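Local atomic coordinates of biuret hydrolase (Pseudomonas sp., PDB entry 6C62), a protein that hydrolyses 1-carboxybiuret to urea-1,3-dicarboxylate and ammonia in the bacterial breakdown of atrazine. Residues Thr27-Phe38 against Gly153-Gln162. Numbering follows the deposited sequence.
Sequences TIGATDGLINAF and GSGAAIAAGQ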
loop_
_atom_site.group_PDB
_atom_site.type_symbol
_atom_site.label_atom_id
_atom_site.label_comp_id
_atom_site.label_asym_id
_atom_site.label_seq_id
_atom_site.Cartn_x
_atom_site.Cartn_y
_atom_site.Cartn_z
ATOM N N THR A 27 21.672 39.773 -6.864
ATOM C CA THR A 27 20.397 39.696 -7.617
ATOM C C THR A 27 19.194 39.380 -6.717
ATOM O O THR A 27 18.120 39.989 -6.827
ATOM C CB THR A 27 20.494 38.651 -8.718
ATOM O OG1 THR A 27 21.614 38.986 -9.539
ATOM C CG2 THR A 27 19.228 38.625 -9.603
ATOM N N ILE A 28 19.393 38.471 -5.772
ATOM C CA ILE A 28 18.332 38.139 -4.831
ATOM C C ILE A 28 17.994 39.402 -4.022
ATOM O O ILE A 28 16.813 39.751 -3.874
ATOM C CB ILE A 28 18.742 36.960 -3.928
ATOM C CG1 ILE A 28 18.795 35.691 -4.778
ATOM C CG2 ILE A 28 17.756 36.794 -2.769
ATOM C CD1 ILE A 28 19.598 34.570 -4.111
ATOM N N GLY A 29 19.022 40.084 -3.514
ATOM C CA GLY A 29 18.826 41.298 -2.704
ATOM C C GLY A 29 18.051 42.333 -3.482
ATOM O O GLY A 29 17.159 42.975 -2.937
ATOM N N ALA A 30 18.373 42.497 -4.756
ATOM C CA ALA A 30 17.698 43.523 -5.558
ATOM C C ALA A 30 16.305 43.194 -6.062
ATOM O O ALA A 30 15.527 44.123 -6.303
ATOM C CB ALA A 30 18.553 43.933 -6.722
ATOM N N THR A 31 15.960 41.913 -6.230
ATOM C CA THR A 31 14.706 41.512 -6.880
ATOM C C THR A 31 13.701 40.833 -5.961
ATOM O O THR A 31 12.515 40.822 -6.256
ATOM C CB THR A 31 14.968 40.514 -8.044
ATOM O OG1 THR A 31 15.634 39.322 -7.529
ATOM C CG2 THR A 31 15.823 41.180 -9.131
ATOM N N ASP A 32 14.152 40.280 -4.842
ATOM C CA ASP A 32 13.255 39.419 -4.101
ATOM C C ASP A 32 12.284 40.151 -3.181
ATOM O O ASP A 32 11.297 39.542 -2.771
ATOM C CB ASP A 32 13.963 38.293 -3.359
ATOM C CG ASP A 32 13.125 36.988 -3.358
ATOM O OD1 ASP A 32 12.591 36.566 -4.432
ATOM O OD2 ASP A 32 12.928 36.446 -2.280
ATOM N N GLY A 33 12.517 41.445 -2.879
ATOM C CA GLY A 33 11.481 42.206 -2.213
ATOM C C GLY A 33 10.155 42.099 -2.996
ATOM O O GLY A 33 9.108 41.905 -2.373
ATOM N N LEU A 34 10.207 42.196 -4.340
ATOM C CA LEU A 34 9.019 42.074 -5.161
ATOM C C LEU A 34 8.606 40.590 -5.516
ATOM O O LEU A 34 7.451 40.210 -5.405
ATOM C CB LEU A 34 9.225 42.829 -6.442
ATOM C CG LEU A 34 8.020 42.900 -7.382
ATOM C CD1 LEU A 34 6.797 43.518 -6.736
ATOM C CD2 LEU A 34 8.459 43.698 -8.597
ATOM N N ILE A 35 9.554 39.770 -5.942
ATOM C CA ILE A 35 9.230 38.408 -6.438
ATOM C C ILE A 35 8.806 37.523 -5.261
ATOM O O ILE A 35 7.885 36.715 -5.391
ATOM C CB ILE A 35 10.419 37.805 -7.178
ATOM C CG1 ILE A 35 10.823 38.681 -8.408
ATOM C CG2 ILE A 35 10.134 36.365 -7.612
ATOM C CD1 ILE A 35 9.682 39.027 -9.306
ATOM N N ASN A 36 9.468 37.681 -4.116
ATOM C CA ASN A 36 9.194 36.920 -2.901
ATOM C C ASN A 36 9.305 35.386 -3.140
ATOM O O ASN A 36 8.445 34.633 -2.762
ATOM C CB ASN A 36 7.821 37.295 -2.319
ATOM C CG ASN A 36 7.614 36.759 -0.919
ATOM O OD1 ASN A 36 8.477 36.907 -0.089
ATOM N ND2 ASN A 36 6.424 36.195 -0.632
ATOM N N ALA A 37 10.369 34.977 -3.809
ATOM C CA ALA A 37 10.674 33.557 -4.023
ATOM C C ALA A 37 11.403 32.955 -2.841
ATOM O O ALA A 37 11.191 31.774 -2.580
ATOM C CB ALA A 37 11.490 33.367 -5.275
ATOM N N PHE A 38 12.217 33.705 -2.105
ATOM C CA PHE A 38 13.000 33.150 -1.003
ATOM C C PHE A 38 12.370 33.307 0.374
ATOM O O PHE A 38 11.873 34.364 0.700
ATOM C CB PHE A 38 14.396 33.777 -0.938
ATOM C CG PHE A 38 15.366 33.200 -1.920
ATOM C CD1 PHE A 38 15.306 33.551 -3.250
ATOM C CD2 PHE A 38 16.333 32.304 -1.495
ATOM C CE1 PHE A 38 16.208 33.031 -4.181
ATOM C CE2 PHE A 38 17.237 31.769 -2.385
ATOM C CZ PHE A 38 17.171 32.131 -3.761
ATOM N N GLY A 153 8.139 29.383 -5.664
ATOM C CA GLY A 153 9.467 29.970 -5.456
ATOM C C GLY A 153 10.527 29.356 -6.368
ATOM O O GLY A 153 11.421 30.035 -6.818
ATOM N N SER A 154 10.438 28.047 -6.614
ATOM C CA SER A 154 11.375 27.309 -7.448
ATOM C C SER A 154 11.298 27.733 -8.848
ATOM O O SER A 154 12.340 27.874 -9.503
ATOM C CB SER A 154 11.159 25.781 -7.319
ATOM O OG SER A 154 11.216 25.414 -5.924
ATOM N N GLY A 155 10.104 27.985 -9.358
ATOM C CA GLY A 155 9.968 28.503 -10.726
ATOM C C GLY A 155 10.365 29.987 -10.837
ATOM O O GLY A 155 11.049 30.385 -11.774
ATOM N N ALA A 156 9.922 30.791 -9.891
ATOM C CA ALA A 156 10.174 32.242 -9.941
ATOM C C ALA A 156 11.630 32.565 -9.782
ATOM O O ALA A 156 12.119 33.442 -10.464
ATOM C CB ALA A 156 9.366 32.989 -8.903
ATOM N N ALA A 157 12.330 31.864 -8.904
ATOM C CA ALA A 157 13.757 32.160 -8.727
ATOM C C ALA A 157 14.531 31.982 -10.017
ATOM O O ALA A 157 15.495 32.753 -10.260
ATOM C CB ALA A 157 14.391 31.320 -7.622
ATOM N N ILE A 158 14.137 31.008 -10.839
ATOM C CA ILE A 158 14.837 30.776 -12.095
ATOM C C ILE A 158 14.433 31.839 -13.134
ATOM O O ILE A 158 15.311 32.429 -13.746
ATOM C CB ILE A 158 14.606 29.383 -12.657
ATOM C CG1 ILE A 158 15.152 28.364 -11.625
ATOM C CG2 ILE A 158 15.276 29.223 -14.006
ATOM C CD1 ILE A 158 14.596 27.062 -11.861
ATOM N N ALA A 159 13.145 32.178 -13.226
ATOM C CA ALA A 159 12.695 33.110 -14.235
ATOM C C ALA A 159 13.181 34.538 -13.913
ATOM O O ALA A 159 13.378 35.309 -14.797
ATOM C CB ALA A 159 11.217 33.093 -14.372
ATOM N N ALA A 160 13.403 34.852 -12.662
ATOM C CA ALA A 160 13.937 36.153 -12.251
ATOM C C ALA A 160 15.452 36.222 -12.378
ATOM O O ALA A 160 16.005 37.261 -12.029
ATOM C CB ALA A 160 13.556 36.417 -10.793
ATOM N N GLY A 161 16.140 35.164 -12.825
ATOM C CA GLY A 161 17.594 35.148 -12.899
ATOM C C GLY A 161 18.328 35.075 -11.560
ATOM O O GLY A 161 19.508 35.359 -11.503
ATOM N N GLN A 162 17.651 34.680 -10.464
ATOM C CA GLN A 162 18.308 34.617 -9.136
ATOM C C GLN A 162 19.224 33.386 -9.038
ATOM O O GLN A 162 20.321 33.490 -8.518
ATOM C CB GLN A 162 17.293 34.614 -7.992
ATOM C CG GLN A 162 16.443 35.902 -7.897
ATOM C CD GLN A 162 15.186 35.748 -7.042
ATOM O OE1 GLN A 162 14.864 34.642 -6.631
ATOM N NE2 GLN A 162 14.494 36.847 -6.747
#
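Q162, whose N helps close the Schellman motif in which G161 ends helix 152-159, meets I28, T31, D32 and F38. Q162 CB lies 3.7 Å from I28 CG1, the side chains crossing at about a right angle. CG, anti to the carbonyl carbon (chi1 -64°), packs near T31 OG1, and the extended chain beyond carries the amide between T31, D32 and F38. Q162 NE2 uses both N-H groups: one bonds T31 OG1 at 2.8 Å, nearly straight (168°) and in the amide plane. Q162 NE2 also reaches D32 OD1 at 3.0 Å, from the anti side and tilted well out of the carboxylate plane. T31 OG1 donates to T27 O, while D32 receives A37 N at OD1 and F38 N at OD2. Q162 OE1, buried without a hydrogen-bond partner, abuts the ring edge 3.2 Å from F38 CE1. A leucine in its place would probably leave T31 OG1 without its donor and D32 OD1 with one bond fewer. Alongside, I35 CG2 touches A156 CB at 3.7 Å, and A37 CB packs on A156 and A157. G153 lies about 7 Å from the side chain of K74, probably, by similarity, in the charge relay system. The contact joins the C-terminal half of helix 17-35 and the turn after it to helix 152-159 and the following loop, with I28 and F38 touching strand 113-118, neighbour of strand 38-41, which F38 begins.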